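Local coordinates for CoA-binding domain-containing protein (Thermus thermophilus, PDB 1IUL) that probably binds coenzyme A through a Rossmann-like domain, its precise cellular role being unknown, at residues Ala82-Leu87 with His106-Lys111. Numbering follows the deposited sequence.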
loop_
_atom_site.group_PDB
_atom_site.type_symbol
_atom_site.label_atom_id
_atom_site.label_comp_id
_atom_site.label_asym_id
_atom_site.label_seq_id
_atom_site.Cartn_x
_atom_site.Cartn_y
_atom_site.Cartn_z
ATOM N N ALA A 82 10.499 -8.034 6.526
ATOM C CA ALA A 82 10.554 -8.183 5.075
ATOM C C ALA A 82 10.567 -6.840 4.364
ATOM O O ALA A 82 10.553 -6.788 3.136
ATOM C CB ALA A 82 9.360 -9.005 4.593
ATOM N N LEU A 83 10.618 -5.757 5.134
ATOM C CA LEU A 83 10.586 -4.412 4.563
ATOM C C LEU A 83 11.893 -3.842 4.012
ATOM O O LEU A 83 11.889 -3.193 2.962
ATOM C CB LEU A 83 10.008 -3.428 5.590
ATOM C CG LEU A 83 8.597 -3.699 6.128
ATOM C CD1 LEU A 83 8.185 -2.565 7.058
ATOM C CD2 LEU A 83 7.611 -3.833 4.973
ATOM N N MET A 84 13.003 -4.069 4.706
ATOM C CA MET A 84 14.284 -3.524 4.259
ATOM C C MET A 84 14.728 -4.032 2.884
ATOM O O MET A 84 15.346 -3.297 2.109
ATOM C CB MET A 84 15.367 -3.804 5.302
ATOM C CG MET A 84 16.242 -2.592 5.623
ATOM S SD MET A 84 15.340 -1.069 5.952
ATOM C CE MET A 84 16.429 0.117 5.237
ATOM N N ASP A 85 14.402 -5.281 2.572
ATOM C CA ASP A 85 14.772 -5.845 1.283
ATOM C C ASP A 85 14.016 -5.176 0.137
ATOM O O ASP A 85 14.509 -5.133 -0.988
ATOM C CB ASP A 85 14.515 -7.350 1.280
ATOM C CG ASP A 85 15.498 -8.102 2.158
ATOM O OD1 ASP A 85 16.317 -7.443 2.835
ATOM O OD2 ASP A 85 15.452 -9.350 2.173
ATOM N N HIS A 86 12.834 -4.638 0.427
ATOM C CA HIS A 86 12.022 -3.969 -0.589
ATOM C C HIS A 86 12.284 -2.464 -0.694
ATOM O O HIS A 86 11.782 -1.800 -1.604
ATOM C CB HIS A 86 10.532 -4.196 -0.305
ATOM C CG HIS A 86 10.084 -5.609 -0.514
ATOM N ND1 HIS A 86 10.014 -6.192 -1.761
ATOM C CD2 HIS A 86 9.693 -6.560 0.367
ATOM C CE1 HIS A 86 9.601 -7.441 -1.638
ATOM N NE2 HIS A 86 9.398 -7.690 -0.357
ATOM N N LEU A 87 13.069 -1.930 0.238
ATOM C CA LEU A 87 13.387 -0.504 0.264
ATOM C C LEU A 87 13.786 0.098 -1.089
ATOM O O LEU A 87 13.282 1.153 -1.469
ATOM C CB LEU A 87 14.498 -0.239 1.284
ATOM C CG LEU A 87 14.507 1.080 2.068
ATOM C CD1 LEU A 87 15.916 1.630 2.046
ATOM C CD2 LEU A 87 13.533 2.094 1.486
ATOM N N HIS A 106 8.879 -0.067 11.324
ATOM C CA HIS A 106 10.287 -0.348 11.075
ATOM C C HIS A 106 10.989 0.999 11.045
ATOM O O HIS A 106 10.983 1.688 10.028
ATOM C CB HIS A 106 10.485 -1.072 9.743
ATOM C CG HIS A 106 11.824 -1.730 9.612
ATOM N ND1 HIS A 106 12.967 -1.035 9.273
ATOM C CD2 HIS A 106 12.207 -3.017 9.786
ATOM C CE1 HIS A 106 13.993 -1.866 9.245
ATOM N NE2 HIS A 106 13.560 -3.075 9.553
ATOM N N PRO A 107 11.590 1.395 12.178
ATOM C CA PRO A 107 12.300 2.672 12.306
ATOM C C PRO A 107 13.201 3.002 11.121
ATOM O O PRO A 107 13.091 4.079 10.530
ATOM C CB PRO A 107 13.093 2.515 13.600
ATOM C CG PRO A 107 12.320 1.521 14.400
ATOM C CD PRO A 107 11.626 0.609 13.424
ATOM N N GLU A 108 14.084 2.072 10.773
ATOM C CA GLU A 108 15.007 2.286 9.666
ATOM C C GLU A 108 14.295 2.532 8.342
ATOM O O GLU A 108 14.512 3.552 7.692
ATOM C CB GLU A 108 15.953 1.096 9.523
ATOM C CG GLU A 108 17.171 1.416 8.676
ATOM C CD GLU A 108 18.109 0.244 8.537
ATOM O OE1 GLU A 108 17.823 -0.821 9.126
ATOM O OE2 GLU A 108 19.132 0.389 7.837
ATOM N N PHE A 109 13.450 1.587 7.949
ATOM C CA PHE A 109 12.688 1.691 6.711
ATOM C C PHE A 109 11.976 3.044 6.619
ATOM O O PHE A 109 12.076 3.743 5.608
ATOM C CB PHE A 109 11.671 0.550 6.658
ATOM C CG PHE A 109 10.876 0.494 5.388
ATOM C CD1 PHE A 109 11.473 0.098 4.195
ATOM C CD2 PHE A 109 9.519 0.811 5.389
ATOM C CE1 PHE A 109 10.727 0.016 3.019
ATOM C CE2 PHE A 109 8.764 0.733 4.219
ATOM C CZ PHE A 109 9.368 0.335 3.033
ATOM N N GLU A 110 11.263 3.414 7.680
ATOM C CA GLU A 110 10.537 4.680 7.712
ATOM C C GLU A 110 11.466 5.880 7.594
ATOM O O GLU A 110 11.163 6.836 6.884
ATOM C CB GLU A 110 9.723 4.793 9.002
ATOM C CG GLU A 110 8.568 3.810 9.091
ATOM C CD GLU A 110 7.951 3.769 10.472
ATOM O OE1 GLU A 110 7.618 4.848 11.001
ATOM O OE2 GLU A 110 7.801 2.662 11.030
ATOM N N LYS A 111 12.596 5.831 8.293
ATOM C CA LYS A 111 13.561 6.925 8.247
ATOM C C LYS A 111 14.075 7.111 6.822
ATOM O O LYS A 111 14.089 8.226 6.296
ATOM C CB LYS A 111 14.735 6.638 9.194
ATOM C CG LYS A 111 15.486 7.880 9.681
ATOM C CD LYS A 111 14.533 8.975 10.160
ATOM C CE LYS A 111 14.760 9.318 11.628
ATOM N NZ LYS A 111 14.617 10.780 11.891
#
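Met84 and Phe109 bring the two backbones to their closest approach, 6.0 Å between CA atoms, where residues 83-86, with helical phi/psi angles and bonds from His86 N to Leu83 O and from Leu87 N to Met84 O, meet the first turn of helix 107-115. No hydrogen bond spans the gap; the 363 Å² buried here is van der Waals contact made largely by side chains. Phe109 supplies the largest share: with CG anti to its backbone N (chi1 -176°), the ring reaches across to the other segment, where Leu83 O lies 3.4 Å from Phe109 CE1. Leu83 CB sits over one ring face, 4.1 Å from the centroid and 13° off the normal, a CH-pi contact, while Leu83 CD1 continues past the ring to His106 CB at 3.8 Å. Leu87 CD2 approaches obliquely, 3.8 Å from Phe109 CE1. Met84, bent at chi2 and chi3, brings its sulfur near the plane of the Phe109 ring at the edge; the same SD lies 3.6 Å from His106 CE1, an oblique sulfur-aromatic approach. Met84 CE packs against Glu108 CG and CD, the two side chains crossing at about a right angle. The His106 ring is itself fixed by an N-cap bond: ND1 accepts from Phe109 N at 3.0 Å, nearly in the ring plane and close to straight (167°). Glu110 OE2 accepts from His106 N and forms a salt bridge with Arg105 NE. In this Rossmann-like domain the contact joins the loop following strand 73-76 to the helix following the adjacent parallel strand 98-100; Leu87, opening helix 87-93, extends the seam onto Ala112 and Leu113.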